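Local coordinates for protein acetaldehyde dehydrogenase (Acetylating) (Geobacillus thermoglucosidasius, PDB 5J78) that probably catalyses the reversible, CoA-dependent conversion of acetaldehyde to acetyl-CoA with a nicotinamide cofactor, as an acetylating member of the aldehyde dehydrogenase family, at residues K308-I313 against Y357-E362; V343-A348 against P366-Y371. One frame throughout, in Å; residues are numbered along the deposited sequence.

Contact 1. Residues K308-I313 against Y357-E362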
ATOM      1  N   LYS A 308      39.896  15.470  -5.126  1.00 34.38           N
ATOM      2  CA  LYS A 308      39.900  14.146  -5.741  1.00 32.48           C
ATOM      3  C   LYS A 308      39.247  13.114  -4.822  1.00 40.73           C
ATOM      4  O   LYS A 308      38.432  12.304  -5.273  1.00 38.05           O
ATOM      5  CB  LYS A 308      41.323  13.715  -6.094  1.00 41.73           C
ATOM      6  CG  LYS A 308      41.861  14.408  -7.348  1.00 49.69           C
ATOM      7  CD  LYS A 308      43.290  13.983  -7.679  1.00 48.41           C
ATOM      8  CE  LYS A 308      43.833  14.739  -8.880  1.00 53.37           C
ATOM      9  NZ  LYS A 308      43.284  14.220 -10.167  1.00 73.58           N
ATOM     10  N   VAL A 309      39.600  13.134  -3.539  1.00 31.20           N
ATOM     11  CA  VAL A 309      39.015  12.179  -2.604  1.00 34.31           C
ATOM     12  C   VAL A 309      37.495  12.448  -2.474  1.00 28.74           C
ATOM     13  O   VAL A 309      36.699  11.512  -2.491  1.00 37.94           O
ATOM     14  CB  VAL A 309      39.710  12.239  -1.232  1.00 24.95           C
ATOM     15  CG1 VAL A 309      38.964  11.363  -0.184  1.00 25.38           C
ATOM     16  CG2 VAL A 309      41.137  11.773  -1.360  1.00 30.14           C
ATOM     17  N   ALA A 310      37.103  13.721  -2.398  1.00 35.07           N
ATOM     18  CA  ALA A 310      35.706  14.081  -2.170  1.00 23.60           C
ATOM     19  C   ALA A 310      34.822  13.550  -3.263  1.00 38.96           C
ATOM     20  O   ALA A 310      33.631  13.323  -3.050  1.00 42.90           O
ATOM     21  CB  ALA A 310      35.533  15.577  -2.062  1.00 27.42           C
ATOM     22  N   SER A 311      35.411  13.339  -4.430  1.00 31.50           N
ATOM     23  CA  SER A 311      34.665  12.914  -5.606  1.00 31.92           C
ATOM     24  C   SER A 311      34.219  11.470  -5.526  1.00 33.65           C
ATOM     25  O   SER A 311      33.266  11.072  -6.196  1.00 43.70           O
ATOM     26  CB  SER A 311      35.521  13.113  -6.857  1.00 39.09           C
ATOM     27  OG  SER A 311      36.013  14.435  -6.892  1.00 53.59           O
ATOM     28  N   ILE A 312      34.925  10.679  -4.723  1.00 32.52           N
ATOM     29  CA  ILE A 312      34.584   9.273  -4.581  1.00 36.08           C
ATOM     30  C   ILE A 312      33.996   8.940  -3.209  1.00 32.53           C
ATOM     31  O   ILE A 312      33.707   7.779  -2.935  1.00 31.27           O
ATOM     32  CB  ILE A 312      35.819   8.379  -4.841  1.00 42.03           C
ATOM     33  CG1 ILE A 312      36.911   8.610  -3.794  1.00 34.83           C
ATOM     34  CG2 ILE A 312      36.368   8.642  -6.239  1.00 29.63           C
ATOM     35  CD1 ILE A 312      37.845   7.436  -3.651  1.00 40.84           C
ATOM     36  N   ILE A 313      33.828   9.944  -2.353  1.00 27.17           N
ATOM     37  CA  ILE A 313      33.237   9.719  -1.038  1.00 27.54           C
ATOM     38  C   ILE A 313      31.730   9.490  -1.165  1.00 32.42           C
ATOM     39  O   ILE A 313      31.182   8.638  -0.470  1.00 32.24           O
ATOM     40  CB  ILE A 313      33.521  10.878  -0.072  1.00 22.16           C
ATOM     41  CG1 ILE A 313      34.937  10.722   0.471  1.00 21.52           C
ATOM     42  CG2 ILE A 313      32.535  10.888   1.119  1.00 28.66           C
ATOM     43  CD1 ILE A 313      35.392  11.846   1.354  1.00 26.24           C
ATOM     44  N   TYR A 357      28.794  18.480   1.448  1.00 40.11           N
ATOM     45  CA  TYR A 357      30.201  18.587   1.818  1.00 32.51           C
ATOM     46  C   TYR A 357      30.670  17.205   2.268  1.00 33.19           C
ATOM     47  O   TYR A 357      30.619  16.876   3.458  1.00 24.73           O
ATOM     48  CB  TYR A 357      30.396  19.616   2.913  1.00 32.05           C
ATOM     49  CG  TYR A 357      30.068  21.013   2.455  1.00 49.54           C
ATOM     50  CD1 TYR A 357      31.030  21.800   1.839  1.00 51.27           C
ATOM     51  CD2 TYR A 357      28.794  21.543   2.615  1.00 41.91           C
ATOM     52  CE1 TYR A 357      30.741  23.076   1.405  1.00 44.92           C
ATOM     53  CE2 TYR A 357      28.496  22.828   2.180  1.00 46.93           C
ATOM     54  CZ  TYR A 357      29.479  23.585   1.581  1.00 45.56           C
ATOM     55  OH  TYR A 357      29.199  24.856   1.152  1.00 63.24           O
ATOM     56  N   PRO A 358      31.109  16.384   1.306  1.00 30.97           N
ATOM     57  CA  PRO A 358      31.339  14.957   1.554  1.00 27.25           C
ATOM     58  C   PRO A 358      32.268  14.636   2.712  1.00 24.81           C
ATOM     59  O   PRO A 358      32.207  13.515   3.225  1.00 28.22           O
ATOM     60  CB  PRO A 358      31.940  14.475   0.238  1.00 32.26           C
ATOM     61  CG  PRO A 358      31.401  15.423  -0.784  1.00 42.30           C
ATOM     62  CD  PRO A 358      31.365  16.741  -0.103  1.00 37.16           C
ATOM     63  N   PHE A 359      33.102  15.573   3.142  1.00 26.15           N
ATOM     64  CA  PHE A 359      33.989  15.274   4.253  1.00 29.86           C
ATOM     65  C   PHE A 359      33.261  15.431   5.592  1.00 23.81           C
ATOM     66  O   PHE A 359      33.731  14.938   6.614  1.00 21.49           O
ATOM     67  CB  PHE A 359      35.239  16.155   4.196  1.00 36.78           C
ATOM     68  CG  PHE A 359      36.273  15.666   3.216  1.00 27.58           C
ATOM     69  CD1 PHE A 359      37.142  14.654   3.563  1.00 24.75           C
ATOM     70  CD2 PHE A 359      36.371  16.216   1.950  1.00 33.87           C
ATOM     71  CE1 PHE A 359      38.103  14.189   2.659  1.00 20.33           C
ATOM     72  CE2 PHE A 359      37.322  15.754   1.052  1.00 42.94           C
ATOM     73  CZ  PHE A 359      38.181  14.732   1.411  1.00 30.16           C
ATOM     74  N   SER A 360      32.111  16.094   5.588  1.00 26.65           N
ATOM     75  CA  SER A 360      31.368  16.310   6.828  1.00 27.00           C
ATOM     76  C   SER A 360      30.383  15.174   7.143  1.00 20.06           C
ATOM     77  O   SER A 360      29.870  15.124   8.257  1.00 27.16           O
ATOM     78  CB  SER A 360      30.599  17.629   6.784  1.00 33.96           C
ATOM     79  OG  SER A 360      29.537  17.549   5.860  1.00 32.10           O
ATOM     80  N   ILE A 361      30.119  14.284   6.180  1.00 20.55           N
ATOM     81  CA  ILE A 361      29.185  13.173   6.405  1.00 25.10           C
ATOM     82  C   ILE A 361      29.887  11.958   7.014  1.00 27.11           C
ATOM     83  O   ILE A 361      31.120  11.967   7.232  1.00 21.96           O
ATOM     84  CB  ILE A 361      28.454  12.752   5.092  1.00 24.03           C
ATOM     85  CG1 ILE A 361      29.383  12.034   4.091  1.00 24.58           C
ATOM     86  CG2 ILE A 361      27.820  13.970   4.440  1.00 30.89           C
ATOM     87  CD1 ILE A 361      28.642  11.232   3.016  1.00 20.37           C
ATOM     88  N   GLU A 362      29.089  10.925   7.297  1.00 17.91           N
ATOM     89  CA  GLU A 362      29.584   9.684   7.862  1.00 21.41           C
ATOM     90  C   GLU A 362      30.293   8.935   6.746  1.00 21.51           C
ATOM     91  O   GLU A 362      29.697   8.646   5.704  1.00 18.55           O
ATOM     92  CB  GLU A 362      28.446   8.825   8.461  1.00 19.82           C
ATOM     93  CG  GLU A 362      28.980   7.651   9.287  1.00 21.61           C
ATOM     94  CD  GLU A 362      27.957   6.583   9.640  1.00 28.74           C
ATOM     95  OE1 GLU A 362      26.836   6.587   9.087  1.00 21.94           O
ATOM     96  OE2 GLU A 362      28.296   5.732  10.497  1.00 21.33           O
TER
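Helix 303-313 approaches the loop 357-362 most closely where Ala-310 faces Pro-358, their CA atoms 5.8 Å apart, and no hydrogen bond crosses between the two segments. This is helix-on-loop packing in the aldehyde dehydrogenase fold: the loop is part of the connection between two parallel strands, 345-349 and 367-373, and the helix rests on it through apolar side chains. CD1 of Ile-313 sits over one face of the Phe-359 ring, a CH-pi contact 3.9 Å from the centroid and 16° off the normal. Two further helix residues meet the same ring obliquely: CB of Ala-310 lies 3.6 Å from Phe-359 CE2, and CG1 of Val-309 lies 3.8 Å from Phe-359 CZ. The ring reaches them because its CG stands beside the backbone N, opposite the carbonyl carbon (chi1 -80°). A serine in place of this phenylalanine would probably leave the Ile-313 methyl without its aromatic partner and open a gap beside Val-309 and Ala-310. Within the loop, Tyr-357 O takes both the backbone N and OG of Ser-360, which ties the turn together. The other branch of Ile-313 leans on the proline, its CG2 3.7 Å from Pro-358 CB.

Contact 2. Residues V343-A348 against P366-Y371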
ATOM      1  N   VAL A 343      50.833   5.160   5.652  1.00 29.98           N
ATOM      2  CA  VAL A 343      49.729   6.027   6.065  1.00 26.33           C
ATOM      3  C   VAL A 343      48.607   5.208   6.727  1.00 24.49           C
ATOM      4  O   VAL A 343      48.200   4.179   6.206  1.00 23.43           O
ATOM      5  CB  VAL A 343      49.167   6.814   4.870  1.00 28.51           C
ATOM      6  CG1 VAL A 343      47.879   7.554   5.246  1.00 28.35           C
ATOM      7  CG2 VAL A 343      50.192   7.800   4.356  1.00 27.81           C
ATOM      8  N   LYS A 344      48.112   5.661   7.876  1.00 22.79           N
ATOM      9  CA  LYS A 344      47.051   4.923   8.595  1.00 24.95           C
ATOM     10  C   LYS A 344      45.661   5.521   8.411  1.00 23.97           C
ATOM     11  O   LYS A 344      44.648   4.825   8.555  1.00 26.67           O
ATOM     12  CB  LYS A 344      47.361   4.852  10.084  1.00 27.22           C
ATOM     13  CG  LYS A 344      48.358   3.754  10.448  1.00 31.63           C
ATOM     14  CD  LYS A 344      48.740   3.863  11.913  1.00 49.06           C
ATOM     15  CE  LYS A 344      48.886   2.508  12.596  1.00 62.67           C
ATOM     16  NZ  LYS A 344      48.359   2.552  14.002  1.00 50.46           N
ATOM     17  N   LEU A 345      45.611   6.811   8.118  1.00 23.58           N
ATOM     18  CA  LEU A 345      44.343   7.477   7.879  1.00 23.59           C
ATOM     19  C   LEU A 345      44.587   8.760   7.128  1.00 25.67           C
ATOM     20  O   LEU A 345      45.645   9.376   7.254  1.00 24.46           O
ATOM     21  CB  LEU A 345      43.601   7.757   9.196  1.00 20.01           C
ATOM     22  CG  LEU A 345      44.175   8.797  10.163  1.00 27.13           C
ATOM     23  CD1 LEU A 345      43.169   9.138  11.257  1.00 24.91           C
ATOM     24  CD2 LEU A 345      45.457   8.295  10.785  1.00 28.37           C
ATOM     25  N   LEU A 346      43.601   9.118   6.318  1.00 20.01           N
ATOM     26  CA  LEU A 346      43.529  10.388   5.631  1.00 18.30           C
ATOM     27  C   LEU A 346      42.767  11.408   6.440  1.00 27.21           C
ATOM     28  O   LEU A 346      41.697  11.103   6.967  1.00 23.83           O
ATOM     29  CB  LEU A 346      42.826  10.208   4.283  1.00 18.57           C
ATOM     30  CG  LEU A 346      43.362   9.102   3.386  1.00 20.06           C
ATOM     31  CD1 LEU A 346      42.617   9.112   2.039  1.00 21.38           C
ATOM     32  CD2 LEU A 346      44.875   9.286   3.174  1.00 18.44           C
ATOM     33  N   VAL A 347      43.300  12.622   6.500  1.00 22.19           N
ATOM     34  CA  VAL A 347      42.680  13.734   7.205  1.00 18.28           C
ATOM     35  C   VAL A 347      42.509  14.916   6.249  1.00 29.43           C
ATOM     36  O   VAL A 347      43.342  15.146   5.368  1.00 31.25           O
ATOM     37  CB  VAL A 347      43.508  14.176   8.415  1.00 23.52           C
ATOM     38  CG1 VAL A 347      42.827  15.347   9.124  1.00 27.26           C
ATOM     39  CG2 VAL A 347      43.741  13.013   9.362  1.00 23.21           C
ATOM     40  N   ALA A 348      41.420  15.654   6.426  1.00 26.17           N
ATOM     41  CA  ALA A 348      41.088  16.782   5.556  1.00 24.48           C
ATOM     42  C   ALA A 348      40.530  17.931   6.365  1.00 37.15           C
ATOM     43  O   ALA A 348      39.456  17.821   6.981  1.00 27.08           O
ATOM     44  CB  ALA A 348      40.081  16.373   4.485  1.00 33.51           C
ATOM     45  N   PRO A 366      38.638   5.066   6.754  1.00 18.30           N
ATOM     46  CA  PRO A 366      39.691   5.777   7.480  1.00 21.05           C
ATOM     47  C   PRO A 366      39.936   7.170   6.890  1.00 21.93           C
ATOM     48  O   PRO A 366      41.043   7.518   6.466  1.00 24.89           O
ATOM     49  CB  PRO A 366      40.906   4.853   7.332  1.00 17.84           C
ATOM     50  CG  PRO A 366      40.399   3.596   6.740  1.00 25.38           C
ATOM     51  CD  PRO A 366      39.181   3.943   5.979  1.00 22.00           C
ATOM     52  N   ILE A 367      38.864   7.955   6.869  1.00 16.30           N
ATOM     53  CA  ILE A 367      38.887   9.365   6.506  1.00 18.61           C
ATOM     54  C   ILE A 367      38.265  10.155   7.639  1.00 23.99           C
ATOM     55  O   ILE A 367      37.200   9.804   8.150  1.00 25.71           O
ATOM     56  CB  ILE A 367      38.114   9.657   5.210  1.00 22.13           C
ATOM     57  CG1 ILE A 367      38.622   8.763   4.089  1.00 21.30           C
ATOM     58  CG2 ILE A 367      38.236  11.131   4.850  1.00 17.98           C
ATOM     59  CD1 ILE A 367      37.840   8.861   2.771  1.00 24.97           C
ATOM     60  N   LEU A 368      38.913  11.254   7.982  1.00 23.04           N
ATOM     61  CA  LEU A 368      38.561  12.058   9.127  1.00 19.99           C
ATOM     62  C   LEU A 368      38.549  13.522   8.711  1.00 30.24           C
ATOM     63  O   LEU A 368      39.517  13.992   8.113  1.00 26.57           O
ATOM     64  CB  LEU A 368      39.578  11.798  10.243  1.00 24.75           C
ATOM     65  CG  LEU A 368      39.230  12.114  11.682  1.00 32.54           C
ATOM     66  CD1 LEU A 368      37.905  11.473  12.111  1.00 26.07           C
ATOM     67  CD2 LEU A 368      40.360  11.633  12.569  1.00 25.24           C
ATOM     68  N   ALA A 369      37.460  14.236   8.984  1.00 30.87           N
ATOM     69  CA  ALA A 369      37.443  15.697   8.808  1.00 26.56           C
ATOM     70  C   ALA A 369      38.115  16.366   9.997  1.00 23.89           C
ATOM     71  O   ALA A 369      38.108  15.827  11.099  1.00 30.49           O
ATOM     72  CB  ALA A 369      36.026  16.216   8.647  1.00 20.12           C
ATOM     73  N   PHE A 370      38.684  17.551   9.766  1.00 29.07           N
ATOM     74  CA  PHE A 370      39.432  18.283  10.787  1.00 24.98           C
ATOM     75  C   PHE A 370      38.964  19.733  10.867  1.00 25.19           C
ATOM     76  O   PHE A 370      39.206  20.516   9.946  1.00 27.73           O
ATOM     77  CB  PHE A 370      40.932  18.234  10.468  1.00 25.24           C
ATOM     78  CG  PHE A 370      41.817  18.740  11.573  1.00 26.08           C
ATOM     79  CD1 PHE A 370      42.126  20.088  11.685  1.00 28.74           C
ATOM     80  CD2 PHE A 370      42.364  17.865  12.485  1.00 21.83           C
ATOM     81  CE1 PHE A 370      42.949  20.543  12.695  1.00 31.64           C
ATOM     82  CE2 PHE A 370      43.190  18.322  13.503  1.00 32.23           C
ATOM     83  CZ  PHE A 370      43.484  19.656  13.604  1.00 22.58           C
ATOM     84  N   TYR A 371      38.304  20.084  11.967  1.00 24.69           N
ATOM     85  CA  TYR A 371      37.746  21.427  12.143  1.00 23.37           C
ATOM     86  C   TYR A 371      38.484  22.146  13.248  1.00 27.48           C
ATOM     87  O   TYR A 371      38.711  21.590  14.331  1.00 29.50           O
ATOM     88  CB  TYR A 371      36.252  21.393  12.485  1.00 27.21           C
ATOM     89  CG  TYR A 371      35.337  20.879  11.400  1.00 23.43           C
ATOM     90  CD1 TYR A 371      35.105  19.517  11.249  1.00 21.45           C
ATOM     91  CD2 TYR A 371      34.671  21.754  10.556  1.00 27.83           C
ATOM     92  CE1 TYR A 371      34.246  19.040  10.262  1.00 21.02           C
ATOM     93  CE2 TYR A 371      33.813  21.291   9.572  1.00 23.57           C
ATOM     94  CZ  TYR A 371      33.605  19.930   9.429  1.00 25.21           C
ATOM     95  OH  TYR A 371      32.761  19.462   8.443  1.00 26.24           O
TER
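Two neighbouring strands of a parallel beta sheet, 345-349 and 367-373, pair here within the aldehyde dehydrogenase fold. Leu-346, Val-347 and Ala-348 stand in register with Ile-367, Leu-368 and Ala-369, and the short strand axes come within 4.7 Å at an angle of 30°, as expected of twisted parallel strands. Four backbone hydrogen bonds join them in the alternating parallel pattern: Leu-346 gives its N-H to Pro-366 O and receives that of Leu-368, then Ala-348 gives its N-H to Leu-368 O and receives that of Phe-370. Leu-346 N lies 3.0 Å from Pro-366 O, and the next two bonds are of like length; the last, from Phe-370 N to Ala-348 O, is 2.9 Å, yet its donor rises 42° out of the carbonyl plane. CA-H...O contacts supplement them, Val-347 CA lying 3.3 Å from Leu-368 O.

Side chains alternate between the two faces. Leu-346, Ala-348, Ile-367 and Ala-369 share one, where Ala-348 and Ile-367 also touch Phe-359. Val-347 and Leu-368 point to the other. There the Leu-345 and Leu-368 side chains cross obliquely, CD1 of the first 4.0 Å from CD2 of the second. The sheet continues past both strands: Leu-345 and Val-347 bond through their backbones to Tyr-299, and Ala-369 bonds to Gln-277. With CG anti to the backbone N (chi1 -170°), the Phe-370 ring is carried to Val-289, Val-290 and Leu-293 of helix 286-295. The side-chain contact of Phe-370 with the neighbouring strand is made at its root, where Val-347 CG1 lies 3.7 Å from Phe-370 CB.

Contacts 1 and 2 have centres about 11 Å apart and alternate along the chain: 308-313, then 343-348, then 357-362, then 366-371. Segment 357-362 is therefore part of the connection between the two paired strands of contact 2, while the earlier helix packs against it. The contacts meet directly at Phe-359, whose CE1 is 3.5 Å from Ala-348 CB, placing its ring between helix 303-313 and the sheet. The phenol of Tyr-371, reaching back from the second strand, hydrogen-bonds to Glu-352 O and lies beside Ser-360. Helix 303-313 is thereby packed on the sheet through the loop, and at the far end of 357-362 the Glu-362 carboxylate lies close to the modified cysteine, 3-sulfinoalanine, at position 273.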